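Local coordinates for protein pumilio homolog 23 (PDB 5WZJ) that binds RNA sequence-specifically through a superhelix of pumilio repeats, recognises 18S rRNA, and probably regulates translation and mRNA stability, at residues T449-M454 and R486-K491; V471-L476 and S506-K511. All blocks are in the same frame, centred on the assembly; numbering follows the deposited sequence.

Contact 1: residues T449-M454 and R486-K491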
loop_
_atom_site.group_PDB
_atom_site.type_symbol
_atom_site.label_atom_id
_atom_site.label_comp_id
_atom_site.label_asym_id
_atom_site.label_seq_id
_atom_site.Cartn_x
_atom_site.Cartn_y
_atom_site.Cartn_z
ATOM N N THR A 449 4.186 -23.219 21.249
ATOM C CA THR A 449 4.222 -23.451 22.692
ATOM C C THR A 449 4.083 -22.138 23.457
ATOM O O THR A 449 3.313 -22.051 24.420
ATOM C CB THR A 449 5.515 -24.180 23.083
ATOM O OG1 THR A 449 5.418 -25.558 22.680
ATOM C CG2 THR A 449 5.738 -24.108 24.585
ATOM N N SER A 450 4.789 -21.095 23.013
ATOM C CA SER A 450 4.739 -19.816 23.716
ATOM C C SER A 450 3.345 -19.207 23.657
ATOM O O SER A 450 2.840 -18.696 24.667
ATOM C CB SER A 450 5.772 -18.853 23.124
ATOM O OG SER A 450 5.704 -17.568 23.734
ATOM N N LEU A 451 2.706 -19.244 22.481
ATOM C CA LEU A 451 1.368 -18.663 22.365
ATOM C C LEU A 451 0.355 -19.444 23.195
ATOM O O LEU A 451 -0.460 -18.849 23.911
ATOM C CB LEU A 451 0.914 -18.617 20.902
ATOM C CG LEU A 451 -0.508 -18.064 20.683
ATOM C CD1 LEU A 451 -0.584 -16.572 21.011
ATOM C CD2 LEU A 451 -0.996 -18.294 19.254
ATOM N N THR A 452 0.356 -20.780 23.078
ATOM C CA THR A 452 -0.659 -21.556 23.797
ATOM C C THR A 452 -0.383 -21.649 25.290
ATOM O O THR A 452 -1.287 -22.051 26.035
ATOM C CB THR A 452 -0.795 -22.975 23.241
ATOM O OG1 THR A 452 0.459 -23.662 23.356
ATOM C CG2 THR A 452 -1.239 -22.942 21.781
ATOM N N SER A 453 0.830 -21.300 25.736
ATOM C CA SER A 453 1.154 -21.251 27.164
ATOM C C SER A 453 0.721 -19.965 27.837
ATOM O O SER A 453 0.647 -19.937 29.066
ATOM C CB SER A 453 2.663 -21.391 27.398
ATOM O OG SER A 453 3.098 -22.693 27.060
ATOM N N MET A 454 0.503 -18.889 27.080
ATOM C CA MET A 454 0.188 -17.605 27.693
ATOM C C MET A 454 -1.053 -17.742 28.566
ATOM O O MET A 454 -1.991 -18.471 28.231
ATOM C CB MET A 454 -0.031 -16.526 26.620
ATOM C CG MET A 454 1.252 -16.042 25.941
ATOM S SD MET A 454 0.901 -15.004 24.498
ATOM C CE MET A 454 -0.178 -13.766 25.196
ATOM N N ARG A 486 -7.481 -25.812 20.696
ATOM C CA ARG A 486 -8.520 -25.912 21.720
ATOM C C ARG A 486 -8.045 -25.344 23.058
ATOM O O ARG A 486 -8.788 -24.632 23.743
ATOM C CB ARG A 486 -8.956 -27.381 21.866
ATOM C CG ARG A 486 -9.986 -27.653 22.978
ATOM C CD ARG A 486 -10.549 -29.106 22.949
ATOM N NE ARG A 486 -9.590 -30.130 23.393
ATOM C CZ ARG A 486 -9.011 -31.029 22.587
ATOM N NH1 ARG A 486 -9.281 -31.044 21.283
ATOM N NH2 ARG A 486 -8.162 -31.928 23.079
ATOM N N ARG A 487 -6.801 -25.636 23.441
ATOM C CA ARG A 487 -6.290 -25.112 24.700
ATOM C C ARG A 487 -6.360 -23.588 24.732
ATOM O O ARG A 487 -6.736 -22.999 25.752
ATOM C CB ARG A 487 -4.853 -25.591 24.923
ATOM C CG ARG A 487 -4.207 -24.958 26.170
ATOM C CD ARG A 487 -2.732 -25.300 26.286
ATOM N NE ARG A 487 -2.172 -24.747 27.518
ATOM C CZ ARG A 487 -0.872 -24.682 27.777
ATOM N NH1 ARG A 487 0.000 -25.139 26.885
ATOM N NH2 ARG A 487 -0.454 -24.165 28.928
ATOM N N LEU A 488 -5.994 -22.928 23.627
ATOM C CA LEU A 488 -6.046 -21.469 23.594
ATOM C C LEU A 488 -7.485 -20.977 23.618
ATOM O O LEU A 488 -7.818 -20.037 24.347
ATOM C CB LEU A 488 -5.310 -20.930 22.354
ATOM C CG LEU A 488 -5.280 -19.392 22.238
ATOM C CD1 LEU A 488 -3.959 -18.908 21.686
ATOM C CD2 LEU A 488 -6.422 -18.861 21.380
ATOM N N ILE A 489 -8.347 -21.579 22.800
ATOM C CA ILE A 489 -9.740 -21.141 22.735
ATOM C C ILE A 489 -10.390 -21.220 24.111
ATOM O O ILE A 489 -11.122 -20.308 24.522
ATOM C CB ILE A 489 -10.502 -21.980 21.693
ATOM C CG1 ILE A 489 -9.982 -21.662 20.284
ATOM C CG2 ILE A 489 -12.021 -21.725 21.791
ATOM C CD1 ILE A 489 -10.565 -22.555 19.187
ATOM N N ILE A 490 -10.118 -22.297 24.854
ATOM C CA ILE A 490 -10.702 -22.441 26.189
ATOM C C ILE A 490 -10.280 -21.292 27.097
ATOM O O ILE A 490 -11.068 -20.826 27.930
ATOM C CB ILE A 490 -10.338 -23.820 26.782
ATOM C CG1 ILE A 490 -11.147 -24.896 26.061
ATOM C CG2 ILE A 490 -10.607 -23.870 28.300
ATOM C CD1 ILE A 490 -10.684 -26.328 26.326
ATOM N N LYS A 491 -9.058 -20.787 26.937
ATOM C CA LYS A 491 -8.674 -19.690 27.816
ATOM C C LYS A 491 -9.335 -18.367 27.439
ATOM O O LYS A 491 -9.164 -17.384 28.167
ATOM C CB LYS A 491 -7.149 -19.557 27.848
ATOM C CG LYS A 491 -6.534 -20.633 28.771
ATOM C CD LYS A 491 -5.046 -20.478 28.950
ATOM C CE LYS A 491 -4.284 -21.059 27.767
ATOM N NZ LYS A 491 -2.832 -21.194 28.127
HETATM O O HOH W 1 -0.024 -26.360 24.270
HETATM O O HOH W 2 2.565 -24.264 29.484
#
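Neighbouring helices of the right-handed pumilio superhelix meet here on the side turned from the RNA, where K491 and R487, near the end of helix 482-490, reach the C-terminal end of helix 445-453. The short segments run 31° from parallel with their axes 9.4 Å apart, a spacing that long side chains bridge. K491 bends at its third torsion (chi3 -80°), and its ammonium group grips one carbonyl of the last turn and one just beyond it: NZ lies 2.7 Å from T452 O and 2.9 Å from M454 O. K491 thus places its charge at the C-terminal end of the helix, where the outward carbonyl dipoles would probably attract a cation. R487 is extended from CG to NE and lays its guanidinium flat against the same T452 oxygen, which sits 3.1 Å above the plane and over its centre. The approach is face-on, so no N-H points at the carbonyl, and the attraction is probably electrostatic. NH1 and NH2 each donate to a water in the guanidinium plane, the first leading to T452 OG1, itself bonded to I448 O, the second to S453 OG. Beneath this polar rim the leucines close the apolar side, L488 CD1 meeting L451 CG at 3.7 Å. S453 OG folds back to T449 O at 2.7 Å, while S453 N reaches that oxygen from the opposite face of its carbonyl plane.

Contact 2: residues V471-L476 and S506-K511. With nucleotides of chain B.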
loop_
_atom_site.group_PDB
_atom_site.type_symbol
_atom_site.label_atom_id
_atom_site.label_comp_id
_atom_site.label_asym_id
_atom_site.label_seq_id
_atom_site.Cartn_x
_atom_site.Cartn_y
_atom_site.Cartn_z
ATOM N N VAL A 471 -2.921 -12.182 15.088
ATOM C CA VAL A 471 -1.976 -13.243 15.436
ATOM C C VAL A 471 -2.728 -14.506 15.846
ATOM O O VAL A 471 -2.449 -15.609 15.353
ATOM C CB VAL A 471 -1.011 -12.769 16.545
ATOM C CG1 VAL A 471 -0.020 -13.884 16.920
ATOM C CG2 VAL A 471 -0.228 -11.527 16.082
ATOM N N ILE A 472 -3.698 -14.357 16.758
ATOM C CA ILE A 472 -4.514 -15.493 17.190
ATOM C C ILE A 472 -5.197 -16.165 15.999
ATOM O O ILE A 472 -5.212 -17.399 15.886
ATOM C CB ILE A 472 -5.528 -15.032 18.255
ATOM C CG1 ILE A 472 -4.782 -14.692 19.552
ATOM C CG2 ILE A 472 -6.598 -16.114 18.507
ATOM C CD1 ILE A 472 -5.680 -14.123 20.620
ATOM N N GLU A 473 -5.738 -15.368 15.069
ATOM C CA GLU A 473 -6.450 -15.941 13.932
ATOM C C GLU A 473 -5.501 -16.682 13.005
ATOM O O GLU A 473 -5.863 -17.721 12.441
ATOM C CB GLU A 473 -7.211 -14.846 13.173
ATOM C CG GLU A 473 -8.440 -14.339 13.934
ATOM C CD GLU A 473 -9.006 -13.049 13.362
ATOM O OE1 GLU A 473 -8.761 -12.748 12.169
ATOM O OE2 GLU A 473 -9.687 -12.330 14.116
ATOM N N ALA A 474 -4.282 -16.168 12.834
ATOM C CA ALA A 474 -3.306 -16.887 12.024
ATOM C C ALA A 474 -2.935 -18.219 12.674
ATOM O O ALA A 474 -2.782 -19.234 11.981
ATOM C CB ALA A 474 -2.061 -16.017 11.807
ATOM N N PHE A 475 -2.777 -18.234 14.002
ATOM C CA PHE A 475 -2.546 -19.497 14.705
ATOM C C PHE A 475 -3.711 -20.466 14.518
ATOM O O PHE A 475 -3.503 -21.656 14.267
ATOM C CB PHE A 475 -2.311 -19.236 16.193
ATOM C CG PHE A 475 -2.433 -20.468 17.059
ATOM C CD1 PHE A 475 -1.448 -21.441 17.047
ATOM C CD2 PHE A 475 -3.511 -20.620 17.924
ATOM C CE1 PHE A 475 -1.549 -22.570 17.861
ATOM C CE2 PHE A 475 -3.618 -21.741 18.748
ATOM C CZ PHE A 475 -2.639 -22.724 18.698
ATOM N N LEU A 476 -4.945 -19.979 14.652
ATOM C CA LEU A 476 -6.110 -20.843 14.461
ATOM C C LEU A 476 -6.164 -21.433 13.055
ATOM O O LEU A 476 -6.671 -22.551 12.868
ATOM C CB LEU A 476 -7.389 -20.060 14.769
ATOM C CG LEU A 476 -7.553 -19.719 16.260
ATOM C CD1 LEU A 476 -8.881 -19.037 16.494
ATOM C CD2 LEU A 476 -7.466 -20.985 17.114
ATOM N N SER A 506 -14.676 -9.408 16.951
ATOM C CA SER A 506 -15.817 -10.172 16.468
ATOM C C SER A 506 -15.394 -11.203 15.429
ATOM O O SER A 506 -15.944 -12.311 15.391
ATOM C CB SER A 506 -16.885 -9.237 15.900
ATOM O OG SER A 506 -16.494 -8.655 14.663
ATOM N N PHE A 507 -14.418 -10.857 14.576
ATOM C CA PHE A 507 -13.859 -11.849 13.662
ATOM C C PHE A 507 -13.230 -12.996 14.433
ATOM O O PHE A 507 -13.309 -14.154 14.012
ATOM C CB PHE A 507 -12.803 -11.222 12.747
ATOM C CG PHE A 507 -13.350 -10.245 11.734
ATOM C CD1 PHE A 507 -13.473 -8.894 12.044
ATOM C CD2 PHE A 507 -13.692 -10.671 10.459
ATOM C CE1 PHE A 507 -13.953 -7.997 11.109
ATOM C CE2 PHE A 507 -14.171 -9.781 9.522
ATOM C CZ PHE A 507 -14.301 -8.442 9.847
ATOM N N THR A 508 -12.572 -12.686 15.552
ATOM C CA THR A 508 -11.940 -13.727 16.350
ATOM C C THR A 508 -12.980 -14.664 16.956
ATOM O O THR A 508 -12.770 -15.883 17.000
ATOM C CB THR A 508 -11.066 -13.090 17.433
ATOM O OG1 THR A 508 -10.173 -12.139 16.831
ATOM C CG2 THR A 508 -10.257 -14.155 18.170
ATOM N N VAL A 509 -14.115 -14.124 17.415
ATOM C CA VAL A 509 -15.195 -14.977 17.914
ATOM C C VAL A 509 -15.640 -15.955 16.832
ATOM O O VAL A 509 -15.796 -17.157 17.075
ATOM C CB VAL A 509 -16.374 -14.121 18.411
ATOM C CG1 VAL A 509 -17.551 -15.015 18.793
ATOM C CG2 VAL A 509 -15.944 -13.262 19.592
ATOM N N GLU A 510 -15.845 -15.442 15.619
ATOM C CA GLU A 510 -16.226 -16.266 14.476
ATOM C C GLU A 510 -15.243 -17.399 14.240
ATOM O O GLU A 510 -15.640 -18.532 13.953
ATOM C CB GLU A 510 -16.260 -15.411 13.219
ATOM C CG GLU A 510 -17.575 -14.918 12.754
ATOM C CD GLU A 510 -17.377 -13.986 11.586
ATOM O OE1 GLU A 510 -17.045 -12.798 11.826
ATOM O OE2 GLU A 510 -17.487 -14.465 10.435
ATOM N N LYS A 511 -13.949 -17.083 14.249
ATOM C CA LYS A 511 -12.960 -18.085 13.880
ATOM C C LYS A 511 -12.718 -19.072 15.014
ATOM O O LYS A 511 -12.432 -20.244 14.753
ATOM C CB LYS A 511 -11.677 -17.386 13.423
ATOM C CG LYS A 511 -11.979 -16.445 12.254
ATOM C CD LYS A 511 -10.760 -15.895 11.562
ATOM C CE LYS A 511 -11.175 -14.933 10.440
ATOM N NZ LYS A 511 -10.007 -14.290 9.774
ATOM P P G B 2 -14.052 -2.699 7.721
ATOM O OP1 G B 2 -13.743 -1.287 7.383
ATOM O OP2 G B 2 -14.108 -3.727 6.652
ATOM O "O5'" G B 2 -12.945 -3.147 8.777
ATOM C "C5'" G B 2 -12.979 -2.674 10.116
ATOM C "C4'" G B 2 -11.853 -3.267 10.927
ATOM O "O4'" G B 2 -12.039 -4.691 11.082
ATOM C "C3'" G B 2 -10.464 -3.127 10.325
ATOM O "O3'" G B 2 -9.913 -1.864 10.662
ATOM C "C2'" G B 2 -9.685 -4.306 10.926
ATOM O "O2'" G B 2 -9.045 -3.922 12.136
ATOM C "C1'" G B 2 -10.796 -5.321 11.252
ATOM N N9 G B 2 -10.755 -6.563 10.456
ATOM C C8 G B 2 -11.050 -6.810 9.130
ATOM N N7 G B 2 -10.903 -8.074 8.800
ATOM C C5 G B 2 -10.491 -8.691 9.982
ATOM C C6 G B 2 -10.166 -10.044 10.279
ATOM O O6 G B 2 -10.172 -11.016 9.523
ATOM N N1 G B 2 -9.793 -10.213 11.612
ATOM C C2 G B 2 -9.731 -9.214 12.547
ATOM N N2 G B 2 -9.357 -9.563 13.781
ATOM N N3 G B 2 -10.037 -7.949 12.293
ATOM C C4 G B 2 -10.401 -7.770 11.003
ATOM O "O5'" G B 1 -17.980 -3.874 6.012
ATOM C "C5'" G B 1 -18.290 -2.913 7.014
ATOM C "C4'" G B 1 -17.797 -3.346 8.374
ATOM O "O4'" G B 1 -18.567 -4.489 8.835
ATOM C "C3'" G B 1 -16.345 -3.811 8.448
ATOM O "O3'" G B 1 -15.428 -2.727 8.560
ATOM C "C2'" G B 1 -16.349 -4.729 9.668
ATOM O "O2'" G B 1 -16.275 -3.974 10.867
ATOM C "C1'" G B 1 -17.745 -5.362 9.580
ATOM N N9 G B 1 -17.718 -6.678 8.911
ATOM C C8 G B 1 -17.775 -6.936 7.557
ATOM N N7 G B 1 -17.718 -8.209 7.266
ATOM C C5 G B 1 -17.613 -8.833 8.506
ATOM C C6 G B 1 -17.513 -10.214 8.834
ATOM O O6 G B 1 -17.500 -11.184 8.062
ATOM N N1 G B 1 -17.421 -10.407 10.216
ATOM C C2 G B 1 -17.423 -9.408 11.163
ATOM N N2 G B 1 -17.320 -9.805 12.444
ATOM N N3 G B 1 -17.517 -8.115 10.869
ATOM C C4 G B 1 -17.608 -7.903 9.533
#
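E473 reaches from helix 468-477 toward K511, T508 and guanine G2 of chain B, an example of base reading by the RNA-facing helices of pumilio repeats. Its CB and CG are crossed at about a right angle by the lysine chain, CG lying 3.7 Å from K511 CD; the glutamate then extends, with CD opposite the Watson-Crick edge of G2. OE1 takes the N1 hydrogen of the base at 2.8 Å in a nearly straight bond (165°), and OE2 takes one of the N2 hydrogens in a more bent bond (148°). T508 of helix 503-514 supplies the second shell, its OG1 donating to the anti lone pair of OE2 at 2.8 Å, while K511 NZ braces OE1 by a salt bridge from above the carboxylate plane at 3.1 Å and also donates to O6 of G2 at 3.3 Å. A glutamine in place of E473 would probably leave K511 without its ionic mate and one of the two guanine donors without an acceptor. Between the bases slides the F507 ring, one face centred on C5 of G2 and the opposite face against G1 of chain B, whose N1 and N2 are held by E510 OE1 and whose N2 also meets S506 OG. Behind the glutamate, I472 CG2 rests loosely on T508 CG2, and L476 CD1 on the K511 backbone; the helices run 17° from parallel, and both residues also lean on helix 482-490.

Contact 1 and contact 2 show how a repeat protein divides labour between its layers. Their centres are 13 Å apart and their segments alternate along the chain, so helices 468-477 and 482-490, consecutive in sequence, each serve one of the contacts. The closest bridge is F475, which belongs to 471-476 but turns from the RNA: its CZ lies 3.4 Å from T452 CG2, and its CG equally near L451 CD2. Farther along, L488 CD2 packs on I472 CG2 and I489 CD1 on L476 CD2, both at 4.0 Å. Contact 2 holds the two guanines, whereas the nearest atom of contact 1 is about 12 Å from the nucleic acid, placing it in the layer behind the reading surface.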